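Urocanate hydratase (Paenibacillus sp. Soil724D2, PDB 7NED) catalyses, as a thiourocanate hydratase using NAD+ as cofactor, what is probably the hydration of thiourocanate in bacterial ergothioneine catabolism. Local coordinates at residues A171-G176 with I183-V188; T84-P89 with S501-I506; L260-V265 with E276-D281; A365-I370 with P397-W402. All blocks are in the same frame, centred on the assembly; numbering follows the deposited sequence.

Interaction 1 (A171-G176 with I183-V188); sequences AQPLAG and ILCVEV. With NAD (nicotinamide-adenine-dinucleotide), chain C.
Gly-176 and Ile-183 bring the two backbones closest, CA to CA 5.8 Å, where helix 172-176 runs back over strand 183-187 at 174° to it, with the segment axes approaching to 8.5 Å. The two belong to a right-handed beta-alpha-beta unit of the Rossmann-like domain, formed by strand 159-163, helix 172-178 and strand 182-187. Ile-183 has the largest share of the contact. Its CG1 branch stands anti to the backbone N (chi1 -174°) and continues extended, which lifts CD1 to the helix backbone, 3.4 Å from Gln-172 O and 4.0 Å from Gly-176 CA. The shorter branch, CG2, meets the next carbonyl, 3.7 Å from Pro-173 O. Gly-176 has no side chain, and a CB there would run into CD1, so the close approach depends on its bare CA. One step along the same strand face, Cys-185 SG lies over one face of the Pro-173 ring, 3.9 Å from CD and about as near to CB. The amide of Gln-172 turns from strand 183-187 to Thr-162 and Ala-163 of the neighbouring strand and to Gly-169. Beyond the helix contact, at the strand's C-terminal end, Glu-187 grips the adenosine ribose of NAD: OE1 accepts from O3B at 2.6 Å and OE2 from O2B at 2.6 Å. Leu-165 N and Ser-189 N also bond to this carboxylate, one to each oxygen. The chemistry is thus divided along one strand: apolar side chains pack on the helix backbone and proline ring, while an acidic end recognises both ribose hydroxyls, as in many NAD-binding Rossmann folds.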
# COMPACT_ATOMS: atom_id res chain seq x y z
N ALA A 171 0.80 13.44 -27.08
CA ALA A 171 0.46 14.81 -26.69
C ALA A 171 1.61 15.78 -26.94
O ALA A 171 1.40 17.00 -26.93
CB ALA A 171 0.08 14.86 -25.21
N GLN A 172 2.82 15.28 -27.10
CA GLN A 172 3.97 16.17 -27.11
C GLN A 172 3.95 17.14 -28.29
O GLN A 172 4.27 18.32 -28.09
CB GLN A 172 5.26 15.34 -27.11
CG GLN A 172 5.51 14.53 -25.87
CD GLN A 172 6.73 13.67 -26.04
OE1 GLN A 172 7.79 13.94 -25.46
NE2 GLN A 172 6.62 12.66 -26.91
N PRO A 173 3.62 16.72 -29.51
CA PRO A 173 3.67 17.70 -30.62
C PRO A 173 2.71 18.85 -30.40
O PRO A 173 3.05 20.00 -30.72
CB PRO A 173 3.30 16.86 -31.86
CG PRO A 173 2.72 15.59 -31.32
CD PRO A 173 3.35 15.36 -29.99
N LEU A 174 1.52 18.59 -29.85
CA LEU A 174 0.59 19.67 -29.61
C LEU A 174 1.02 20.53 -28.43
O LEU A 174 0.90 21.76 -28.47
CB LEU A 174 -0.81 19.13 -29.40
CG LEU A 174 -1.94 20.12 -29.47
CD1 LEU A 174 -1.90 21.01 -30.78
CD2 LEU A 174 -3.23 19.32 -29.40
N ALA A 175 1.53 19.91 -27.37
CA ALA A 175 2.11 20.72 -26.31
C ALA A 175 3.21 21.60 -26.88
O ALA A 175 3.29 22.78 -26.55
CB ALA A 175 2.67 19.83 -25.19
N GLY A 176 4.06 21.04 -27.74
CA GLY A 176 5.14 21.83 -28.33
C GLY A 176 4.62 23.01 -29.12
O GLY A 176 5.02 24.15 -28.89
N ILE A 183 8.94 21.42 -32.92
CA ILE A 183 9.14 20.17 -32.18
C ILE A 183 9.23 19.02 -33.18
O ILE A 183 8.35 18.83 -34.03
CB ILE A 183 8.02 19.95 -31.14
CG1 ILE A 183 8.33 18.69 -30.28
CG2 ILE A 183 6.63 19.90 -31.78
CD1 ILE A 183 7.50 18.60 -28.94
N LEU A 184 10.31 18.24 -33.06
CA LEU A 184 10.53 17.02 -33.83
C LEU A 184 10.27 15.81 -32.94
O LEU A 184 10.93 15.65 -31.91
CB LEU A 184 11.97 17.00 -34.35
CG LEU A 184 12.38 15.80 -35.21
CD1 LEU A 184 11.39 15.61 -36.38
CD2 LEU A 184 13.83 15.95 -35.67
N CYS A 185 9.35 14.94 -33.35
CA CYS A 185 9.00 13.74 -32.58
C CYS A 185 9.39 12.49 -33.36
O CYS A 185 8.82 12.22 -34.42
CB CYS A 185 7.51 13.72 -32.28
SG CYS A 185 6.96 15.24 -31.46
N VAL A 186 10.38 11.76 -32.84
CA VAL A 186 10.82 10.51 -33.46
C VAL A 186 9.93 9.38 -32.97
O VAL A 186 9.75 9.20 -31.76
CB VAL A 186 12.29 10.21 -33.12
CG1 VAL A 186 12.76 8.96 -33.87
CG2 VAL A 186 13.19 11.39 -33.40
N GLU A 187 9.40 8.60 -33.91
CA GLU A 187 8.49 7.51 -33.60
C GLU A 187 8.78 6.34 -34.54
O GLU A 187 8.95 6.55 -35.75
CB GLU A 187 7.03 8.01 -33.70
CG GLU A 187 5.97 6.94 -33.81
CD GLU A 187 5.94 6.00 -32.59
OE1 GLU A 187 5.74 6.45 -31.42
OE2 GLU A 187 6.12 4.78 -32.81
N VAL A 188 8.89 5.14 -34.02
CA VAL A 188 9.22 4.01 -34.87
C VAL A 188 8.11 3.47 -35.72
O VAL A 188 8.37 2.93 -36.73
CB VAL A 188 9.78 2.80 -34.09
CG1 VAL A 188 11.19 3.04 -33.66
CG2 VAL A 188 8.86 2.40 -32.97
PA NAD C . 2.90 3.90 -25.52
O1A NAD C . 3.63 2.56 -25.38
O2A NAD C . 1.51 4.08 -25.97
O5B NAD C . 3.77 4.63 -26.78
C5B NAD C . 5.13 4.47 -26.70
C4B NAD C . 5.65 4.96 -28.13
O4B NAD C . 7.04 4.84 -28.28
C3B NAD C . 4.97 3.95 -29.12
O3B NAD C . 4.35 4.64 -30.13
C2B NAD C . 6.19 3.15 -29.67
O2B NAD C . 6.09 2.85 -31.01
C1B NAD C . 7.26 4.23 -29.56
N9A NAD C . 8.63 3.72 -29.47
C8A NAD C . 9.12 2.61 -28.79
N7A NAD C . 10.41 2.45 -28.92
C5A NAD C . 10.82 3.52 -29.71
C6A NAD C . 12.08 3.92 -30.21
N6A NAD C . 13.20 3.22 -29.94
N1A NAD C . 12.18 5.04 -30.98
C2A NAD C . 11.01 5.68 -31.25
N3A NAD C . 9.76 5.43 -30.84
C4A NAD C . 9.70 4.32 -30.07
O3 NAD C . 3.41 4.59 -24.21
PN NAD C . 2.72 5.93 -23.70
O1N NAD C . 1.39 5.90 -23.00
O2N NAD C . 3.03 7.01 -24.71
O5D NAD C . 3.73 6.43 -22.39
C5D NAD C . 5.11 6.57 -22.76
C4D NAD C . 5.91 6.84 -21.52
O4D NAD C . 5.33 7.87 -20.75
C3D NAD C . 5.70 5.49 -20.65
O3D NAD C . 6.92 5.09 -20.04
C2D NAD C . 4.69 5.93 -19.53
O2D NAD C . 4.88 5.36 -18.30
C1D NAD C . 5.35 7.34 -19.44
N1N NAD C . 4.76 8.32 -18.52
C2N NAD C . 4.99 7.96 -17.21
C3N NAD C . 4.58 8.77 -16.16
C7N NAD C . 4.83 8.25 -14.74
O7N NAD C . 4.95 8.97 -13.75
N7N NAD C . 4.84 6.88 -14.57
C4N NAD C . 3.95 9.98 -16.51
C5N NAD C . 3.75 10.30 -17.85
C6N NAD C . 4.19 9.45 -18.89

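Interaction 2 (T84-P89 with S501-I506); sequences THRFAP and STESDI
Glu-503, Phe-87 and Arg-86 bury the most surface here, and the glutamate is the piece shared by the other two. Arg-86 presents the side of its guanidinium, NE and NH2 together, to the carboxylate: NE bonds OE2 of Glu-503 at 3.0 Å, and NH2 bonds OE1 of Glu-503 at 2.8 Å. Both N-H directions are nearly straight, and both oxygens lie close to the guanidinium plane. The carboxylate is met on its syn side, but its plane is turned 26° from that of the guanidinium, so this bidentate salt bridge is slightly twisted. Although Arg-86 sets out between its backbone N and carbonyl carbon (chi1 70°), its chain is extended from CG to NE and reaches the glutamate. Phe-87 packs against the same glutamate obliquely, with CZ 3.6 Å from Glu-503 CD and CE1 4.0 Å from Glu-503 CB. Its CE2 also lies over one guanidinium face, 3.7 Å above the plane and offset toward the rim, and probably restricts the rotation of the arginine group. Consecutive positions in the type I turn His-85 to Ala-88 therefore supply the charge and the ring. On the other side, Ser-501 is the N-cap of the helix, its OG accepting from Ser-504 N at 2.9 Å. Glu-503 lies in the first turn, where the helix dipole would probably favour a negative charge. The contact joins the loop between strands 77-83 and 91-95 to the start of helix 502-525; Met-472 also packs on Phe-87, while Ser-470 of the second subunit packs against His-85, Ala-88 and Pro-89.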
# COMPACT_ATOMS: atom_id res chain seq x y z
N THR A 84 -21.66 -1.71 2.11
CA THR A 84 -21.05 -0.59 2.82
C THR A 84 -22.14 0.42 3.10
O THR A 84 -23.05 0.13 3.87
CB THR A 84 -19.89 0.02 2.02
OG1 THR A 84 -20.31 0.29 0.67
CG2 THR A 84 -18.76 -0.99 2.00
N HIS A 85 -22.09 1.59 2.48
CA HIS A 85 -23.13 2.58 2.65
C HIS A 85 -23.05 3.51 1.45
O HIS A 85 -22.11 3.42 0.66
CB HIS A 85 -23.00 3.35 3.98
CG HIS A 85 -21.66 3.97 4.18
ND1 HIS A 85 -21.41 5.30 3.92
CD2 HIS A 85 -20.48 3.44 4.58
CE1 HIS A 85 -20.14 5.57 4.19
NE2 HIS A 85 -19.56 4.46 4.60
N ARG A 86 -24.03 4.39 1.31
CA ARG A 86 -24.01 5.10 0.04
C ARG A 86 -23.04 6.28 0.03
O ARG A 86 -22.89 6.90 -1.02
CB ARG A 86 -25.41 5.58 -0.36
CG ARG A 86 -25.99 6.69 0.49
CD ARG A 86 -27.47 6.94 0.09
NE ARG A 86 -28.00 8.13 0.75
CZ ARG A 86 -28.52 8.11 1.99
NH1 ARG A 86 -28.57 6.98 2.69
NH2 ARG A 86 -28.98 9.23 2.52
N PHE A 87 -22.40 6.58 1.16
CA PHE A 87 -21.33 7.57 1.16
C PHE A 87 -19.97 6.91 1.20
O PHE A 87 -18.98 7.52 1.64
CB PHE A 87 -21.50 8.55 2.31
CG PHE A 87 -22.73 9.36 2.17
CD1 PHE A 87 -22.73 10.51 1.37
CD2 PHE A 87 -23.91 8.96 2.79
CE1 PHE A 87 -23.88 11.25 1.22
CE2 PHE A 87 -25.07 9.69 2.64
CZ PHE A 87 -25.06 10.85 1.85
N ALA A 88 -19.90 5.68 0.75
CA ALA A 88 -18.65 4.96 0.62
C ALA A 88 -18.38 4.71 -0.85
O ALA A 88 -19.32 4.71 -1.65
CB ALA A 88 -18.71 3.61 1.35
N PRO A 89 -17.14 4.51 -1.25
CA PRO A 89 -16.85 4.18 -2.66
C PRO A 89 -17.71 3.04 -3.19
O PRO A 89 -18.10 2.12 -2.47
CB PRO A 89 -15.37 3.78 -2.63
CG PRO A 89 -14.79 4.66 -1.53
CD PRO A 89 -15.90 4.70 -0.46
N SER A 501 -26.95 15.46 -7.63
CA SER A 501 -27.69 15.41 -6.37
C SER A 501 -27.04 16.28 -5.32
O SER A 501 -25.84 16.55 -5.35
CB SER A 501 -27.78 13.98 -5.83
OG SER A 501 -26.50 13.58 -5.35
N THR A 502 -27.85 16.69 -4.34
CA THR A 502 -27.29 17.44 -3.22
C THR A 502 -26.38 16.56 -2.38
O THR A 502 -25.39 17.05 -1.83
CB THR A 502 -28.40 18.02 -2.35
OG1 THR A 502 -29.27 16.96 -1.95
CG2 THR A 502 -29.18 19.05 -3.15
N GLU A 503 -26.67 15.27 -2.30
CA GLU A 503 -25.76 14.41 -1.55
C GLU A 503 -24.39 14.35 -2.22
O GLU A 503 -23.36 14.32 -1.53
CB GLU A 503 -26.38 13.03 -1.38
CG GLU A 503 -27.46 13.05 -0.32
CD GLU A 503 -28.00 11.68 -0.01
OE1 GLU A 503 -28.80 11.55 0.96
OE2 GLU A 503 -27.66 10.74 -0.74
N SER A 504 -24.35 14.39 -3.55
CA SER A 504 -23.06 14.44 -4.23
C SER A 504 -22.28 15.70 -3.91
O SER A 504 -21.04 15.69 -3.94
CB SER A 504 -23.27 14.27 -5.74
OG SER A 504 -23.72 12.93 -5.96
N ASP A 505 -22.97 16.81 -3.61
CA ASP A 505 -22.27 18.02 -3.22
C ASP A 505 -21.35 17.75 -2.04
O ASP A 505 -20.17 18.14 -2.03
CB ASP A 505 -23.27 19.11 -2.87
CG ASP A 505 -23.92 19.73 -4.10
OD1 ASP A 505 -23.27 19.74 -5.18
OD2 ASP A 505 -25.08 20.18 -3.99
N ILE A 506 -21.88 17.07 -1.02
CA ILE A 506 -21.07 16.74 0.14
C ILE A 506 -19.90 15.86 -0.27
O ILE A 506 -18.76 16.10 0.15
CB ILE A 506 -21.92 16.04 1.22
CG1 ILE A 506 -23.10 16.93 1.60
CG2 ILE A 506 -21.04 15.67 2.42
CD1 ILE A 506 -24.35 16.15 1.82

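Interaction 3 (L260-V265 with E276-D281); sequences LVYGYV and EARAND. With NAD (nicotinamide-adenine-dinucleotide), chain C.
The guanidinium of Arg-278 meets Val-261 O at its edge, in its own plane, and lies only 13° from the plane of the Tyr-262 ring. That ring has Val-261 CG1 over one face, while Arg-278 NE approaches it obliquely, 3.8 Å from CD2. The two segments belong to the Rossmann-like domain, where the loop after strand 250-251 borders the adenine pocket and helix 274-280 packs on it. Arg-278 holds the loop by its backbone: NE donates to Val-261 O at 2.7 Å, with the N-H at 163° and the donor tilted somewhat from the carbonyl plane. An extended chain from CG to NE makes this reach possible. NH1 continues the grip through a water, which accepts from it at 2.9 Å and makes weak bonds to the carbonyls of Val-261 and Gly-263, which it may not hold all at once. Further along the same loop the adenine is read. Tyr-264 has CG anti to its backbone N and turns a ring face to N6A of NAD, which stands 3.1 Å above the ring plane. Asn-233 bonds Val-265 O, which also takes a weak bond from N6A. Val-265 N donates to N7A of NAD almost straight, 2.9 Å at 172°.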
# COMPACT_ATOMS: atom_id res chain seq x y z
N LEU A 260 11.14 -3.15 -21.36
CA LEU A 260 12.04 -3.65 -22.38
C LEU A 260 11.47 -4.85 -23.11
O LEU A 260 12.11 -5.35 -24.05
CB LEU A 260 13.39 -4.01 -21.76
CG LEU A 260 14.06 -2.94 -20.88
CD1 LEU A 260 15.47 -3.35 -20.41
CD2 LEU A 260 14.06 -1.60 -21.59
N VAL A 261 10.31 -5.35 -22.72
CA VAL A 261 9.71 -6.47 -23.40
C VAL A 261 8.57 -6.02 -24.30
O VAL A 261 8.46 -6.46 -25.44
CB VAL A 261 9.23 -7.53 -22.39
CG1 VAL A 261 8.37 -8.57 -23.10
CG2 VAL A 261 10.40 -8.14 -21.62
N TYR A 262 7.74 -5.11 -23.81
CA TYR A 262 6.60 -4.66 -24.56
C TYR A 262 6.70 -3.21 -25.03
O TYR A 262 5.82 -2.78 -25.76
CB TYR A 262 5.33 -4.81 -23.71
CG TYR A 262 5.10 -6.26 -23.31
CD1 TYR A 262 5.60 -6.77 -22.13
CD2 TYR A 262 4.43 -7.12 -24.18
CE1 TYR A 262 5.39 -8.11 -21.78
CE2 TYR A 262 4.22 -8.43 -23.85
CZ TYR A 262 4.70 -8.92 -22.66
OH TYR A 262 4.48 -10.24 -22.38
N GLY A 263 7.74 -2.48 -24.63
CA GLY A 263 7.81 -1.05 -24.88
C GLY A 263 8.87 -0.67 -25.89
O GLY A 263 8.60 -0.64 -27.10
N TYR A 264 10.08 -0.42 -25.42
CA TYR A 264 11.13 0.20 -26.23
C TYR A 264 11.62 -0.71 -27.36
O TYR A 264 12.05 -1.85 -27.14
CB TYR A 264 12.31 0.54 -25.32
CG TYR A 264 13.23 1.49 -25.98
CD1 TYR A 264 14.15 1.05 -26.91
CD2 TYR A 264 13.14 2.85 -25.72
CE1 TYR A 264 15.01 1.95 -27.57
CE2 TYR A 264 14.00 3.76 -26.35
CZ TYR A 264 14.91 3.30 -27.27
OH TYR A 264 15.75 4.20 -27.89
N VAL A 265 11.59 -0.19 -28.59
CA VAL A 265 12.01 -0.95 -29.77
C VAL A 265 13.51 -0.76 -29.95
O VAL A 265 13.95 0.39 -30.16
CB VAL A 265 11.26 -0.52 -31.02
CG1 VAL A 265 11.75 -1.36 -32.17
CG2 VAL A 265 9.75 -0.66 -30.79
N GLU A 276 7.18 -11.77 -32.51
CA GLU A 276 7.96 -12.91 -32.79
C GLU A 276 9.11 -12.98 -31.82
O GLU A 276 9.39 -14.00 -31.29
CB GLU A 276 8.43 -12.79 -34.20
N ALA A 277 9.79 -11.87 -31.61
CA ALA A 277 10.88 -11.80 -30.71
C ALA A 277 10.46 -12.01 -29.27
O ALA A 277 11.13 -12.67 -28.56
CB ALA A 277 11.59 -10.49 -30.87
N ARG A 278 9.36 -11.45 -28.84
CA ARG A 278 8.91 -11.68 -27.47
C ARG A 278 8.68 -13.17 -27.21
O ARG A 278 9.00 -13.68 -26.13
CB ARG A 278 7.62 -10.91 -27.18
CG ARG A 278 7.77 -9.44 -27.29
CD ARG A 278 6.44 -8.74 -27.06
NE ARG A 278 6.62 -7.31 -27.27
CZ ARG A 278 6.01 -6.59 -28.20
NH1 ARG A 278 6.25 -5.28 -28.29
NH2 ARG A 278 5.15 -7.16 -29.03
N ALA A 279 8.13 -13.88 -28.20
CA ALA A 279 7.83 -15.30 -28.04
C ALA A 279 9.11 -16.13 -28.01
O ALA A 279 9.29 -16.96 -27.10
CB ALA A 279 6.91 -15.77 -29.16
N ASN A 280 9.99 -15.94 -28.98
CA ASN A 280 11.17 -16.79 -29.12
C ASN A 280 12.24 -16.44 -28.10
O ASN A 280 12.64 -17.29 -27.29
CB ASN A 280 11.73 -16.67 -30.54
CG ASN A 280 10.76 -17.14 -31.59
OD1 ASN A 280 9.84 -17.91 -31.29
ND2 ASN A 280 10.92 -16.66 -32.83
N ASP A 281 12.73 -15.20 -28.11
CA ASP A 281 13.88 -14.81 -27.30
C ASP A 281 13.63 -13.49 -26.58
O ASP A 281 14.30 -12.49 -26.87
CB ASP A 281 15.15 -14.74 -28.15
CG ASP A 281 16.41 -14.71 -27.31
OD1 ASP A 281 16.30 -14.78 -26.06
OD2 ASP A 281 17.51 -14.64 -27.89
PA NAD C . 2.90 3.90 -25.52
O1A NAD C . 3.63 2.56 -25.38
O2A NAD C . 1.51 4.08 -25.97
O5B NAD C . 3.77 4.63 -26.78
C5B NAD C . 5.13 4.47 -26.70
C4B NAD C . 5.65 4.96 -28.13
O4B NAD C . 7.04 4.84 -28.28
C3B NAD C . 4.97 3.95 -29.12
O3B NAD C . 4.35 4.64 -30.13
C2B NAD C . 6.19 3.15 -29.67
O2B NAD C . 6.09 2.85 -31.01
C1B NAD C . 7.26 4.23 -29.56
N9A NAD C . 8.63 3.72 -29.47
C8A NAD C . 9.12 2.61 -28.79
N7A NAD C . 10.41 2.45 -28.92
C5A NAD C . 10.82 3.52 -29.71
C6A NAD C . 12.08 3.92 -30.21
N6A NAD C . 13.20 3.22 -29.94
N1A NAD C . 12.18 5.04 -30.98
C2A NAD C . 11.01 5.68 -31.25
N3A NAD C . 9.76 5.43 -30.84
C4A NAD C . 9.70 4.32 -30.07
O3 NAD C . 3.41 4.59 -24.21
PN NAD C . 2.72 5.93 -23.70
O1N NAD C . 1.39 5.90 -23.00
O2N NAD C . 3.03 7.01 -24.71
O5D NAD C . 3.73 6.43 -22.39
C5D NAD C . 5.11 6.57 -22.76
C4D NAD C . 5.91 6.84 -21.52
O4D NAD C . 5.33 7.87 -20.75
C3D NAD C . 5.70 5.49 -20.65
O3D NAD C . 6.92 5.09 -20.04
C2D NAD C . 4.69 5.93 -19.53
O2D NAD C . 4.88 5.36 -18.30
C1D NAD C . 5.35 7.34 -19.44
N1N NAD C . 4.76 8.32 -18.52
C2N NAD C . 4.99 7.96 -17.21
C3N NAD C . 4.58 8.77 -16.16
C7N NAD C . 4.83 8.25 -14.74
O7N NAD C . 4.95 8.97 -13.75
N7N NAD C . 4.84 6.88 -14.57
C4N NAD C . 3.95 9.98 -16.51
C5N NAD C . 3.75 10.30 -17.85
C6N NAD C . 4.19 9.45 -18.89
O HOH W 1 8.83 -4.01 -27.69

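Interaction 4 (A365-I370 with P397-W402); sequences AIDEFI and PARIGW
Asp-367 and Arg-399 form a buried, side-on bidentate salt bridge between helix 360-373 and strand 398-400, one of the two outermost strands of the mixed sheet within this chain. NE of Arg-399 donates to OD1 of Asp-367 at 3.0 Å, and NH2 of Arg-399 donates to OD2 of Asp-367 at 2.9 Å. Both bonds are almost linear, 173° and 177°, and each oxygen offers its syn lone pair. Carboxylate and guanidinium planes differ by just 11°, so the two groups share nearly one plane even though the side chains cross at about a right angle. Arg-399 leaves the strand with CG anti to the backbone N, then bends at chi2 and chi3, which folds the guanidinium round to present its NE side to the helix. The second shell packs round both groups: Ile-384 of helix 378-390 packs against each, Ala-387 adds to the arginine, and Trp-353 of strand 351-355 lies beside it. With charge buried on both sides, the pairing probably stabilises the ionised forms of both groups. Strand 398-400 is also tied to helix 133-150 through Gln-133, whose OE1 accepts from Arg-399 NH1, the guanidinium nitrogen not used by Asp-367, and from Ile-400 N.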
# COMPACT_ATOMS: atom_id res chain seq x y z
N ALA A 365 -19.58 24.14 -22.08
CA ALA A 365 -20.22 24.92 -21.02
C ALA A 365 -19.31 25.02 -19.79
O ALA A 365 -19.26 26.07 -19.13
CB ALA A 365 -21.57 24.30 -20.64
N ILE A 366 -18.60 23.93 -19.45
CA ILE A 366 -17.71 24.02 -18.30
C ILE A 366 -16.52 24.91 -18.63
O ILE A 366 -16.03 25.67 -17.77
CB ILE A 366 -17.27 22.61 -17.84
CG1 ILE A 366 -18.51 21.79 -17.44
CG2 ILE A 366 -16.27 22.71 -16.69
CD1 ILE A 366 -18.21 20.29 -17.17
N ASP A 367 -16.05 24.85 -19.85
CA ASP A 367 -14.99 25.71 -20.31
C ASP A 367 -15.39 27.16 -20.08
O ASP A 367 -14.72 27.89 -19.49
CB ASP A 367 -14.71 25.50 -21.80
CG ASP A 367 -13.91 24.24 -22.11
OD1 ASP A 367 -13.22 23.73 -21.25
OD2 ASP A 367 -13.97 23.82 -23.26
N GLU A 368 -16.58 27.52 -20.50
CA GLU A 368 -17.05 28.88 -20.35
C GLU A 368 -17.19 29.27 -18.88
O GLU A 368 -16.89 30.36 -18.50
CB GLU A 368 -18.30 29.13 -21.15
CG GLU A 368 -18.05 29.25 -22.63
CD GLU A 368 -17.19 30.46 -23.03
OE1 GLU A 368 -17.12 31.46 -22.33
OE2 GLU A 368 -16.57 30.44 -24.07
N PHE A 369 -17.63 28.33 -18.06
CA PHE A 369 -17.70 28.58 -16.66
C PHE A 369 -16.33 28.90 -16.08
O PHE A 369 -16.21 29.80 -15.34
CB PHE A 369 -18.28 27.42 -15.91
CG PHE A 369 -18.13 27.57 -14.44
CD1 PHE A 369 -18.97 28.37 -13.74
CD2 PHE A 369 -17.11 26.95 -13.78
CE1 PHE A 369 -18.81 28.56 -12.39
CE2 PHE A 369 -16.95 27.13 -12.42
CZ PHE A 369 -17.80 27.92 -11.74
N ILE A 370 -15.32 28.16 -16.48
CA ILE A 370 -14.00 28.39 -15.91
C ILE A 370 -13.47 29.78 -16.28
O ILE A 370 -12.92 30.50 -15.44
CB ILE A 370 -13.04 27.27 -16.36
CG1 ILE A 370 -13.46 25.92 -15.71
CG2 ILE A 370 -11.65 27.64 -15.98
CD1 ILE A 370 -12.68 24.65 -16.23
N PRO A 397 -16.15 13.26 -24.73
CA PRO A 397 -15.58 14.60 -24.53
C PRO A 397 -15.05 14.75 -23.12
O PRO A 397 -15.72 14.35 -22.16
CB PRO A 397 -16.78 15.53 -24.79
CG PRO A 397 -17.69 14.70 -25.72
CD PRO A 397 -17.54 13.30 -25.23
N ALA A 398 -13.85 15.32 -22.99
CA ALA A 398 -13.21 15.45 -21.68
C ALA A 398 -12.32 16.69 -21.70
O ALA A 398 -11.97 17.21 -22.77
CB ALA A 398 -12.39 14.20 -21.34
N ARG A 399 -11.88 17.10 -20.51
CA ARG A 399 -11.02 18.26 -20.39
C ARG A 399 -9.99 18.02 -19.30
O ARG A 399 -10.32 17.45 -18.25
CB ARG A 399 -11.83 19.54 -20.08
CG ARG A 399 -11.00 20.82 -19.91
CD ARG A 399 -10.30 21.27 -21.23
NE ARG A 399 -11.24 21.75 -22.24
CZ ARG A 399 -11.30 21.31 -23.50
NH1 ARG A 399 -10.49 20.35 -23.95
NH2 ARG A 399 -12.23 21.81 -24.29
N ILE A 400 -8.74 18.43 -19.58
CA ILE A 400 -7.67 18.50 -18.58
C ILE A 400 -7.56 19.93 -18.10
O ILE A 400 -7.66 20.89 -18.91
CB ILE A 400 -6.32 18.00 -19.14
CG1 ILE A 400 -5.25 17.96 -18.04
CG2 ILE A 400 -5.88 18.86 -20.27
CD1 ILE A 400 -5.55 16.79 -16.97
N GLY A 401 -7.39 20.12 -16.79
CA GLY A 401 -7.24 21.49 -16.32
C GLY A 401 -6.60 21.49 -14.95
O GLY A 401 -7.21 21.04 -13.98
N TRP A 402 -5.36 21.95 -14.87
CA TRP A 402 -4.62 21.86 -13.61
C TRP A 402 -5.15 22.90 -12.64
O TRP A 402 -5.13 24.10 -12.93
CB TRP A 402 -3.12 22.07 -13.85
CG TRP A 402 -2.46 20.87 -14.42
CD1 TRP A 402 -2.89 20.13 -15.48
CD2 TRP A 402 -1.23 20.28 -13.97
NE1 TRP A 402 -2.00 19.10 -15.71
CE2 TRP A 402 -0.99 19.16 -14.79
CE3 TRP A 402 -0.33 20.58 -12.94
CZ2 TRP A 402 0.14 18.32 -14.62
CZ3 TRP A 402 0.78 19.73 -12.76
CH2 TRP A 402 1.01 18.62 -13.60

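How the interactions relate
Interactions 1 and 4 are buried helix-on-strand contacts, interaction 3 is partly buried, and interaction 2 lies at the surface beside the second subunit. Interactions 1 and 3 share the Rossmann-like domain and the adenosine half of NAD, and touch each other through Val-188 CG2 and Val-265 CG2, 3.9 Å apart. Interaction 2 joins the N-terminal domain to the C-terminal domain; interaction 4 stays within the latter. Their chemistry differs accordingly: apolar side chains on helix backbone in 1, an arginine on a backbone carbonyl in 3, and bidentate arginine-carboxylate pairs in 2 and 4, nearly coplanar in the interior but twisted at the surface. Interactions 2 and 3 lie on opposite sides of the chain's centre, their centres 46 Å apart.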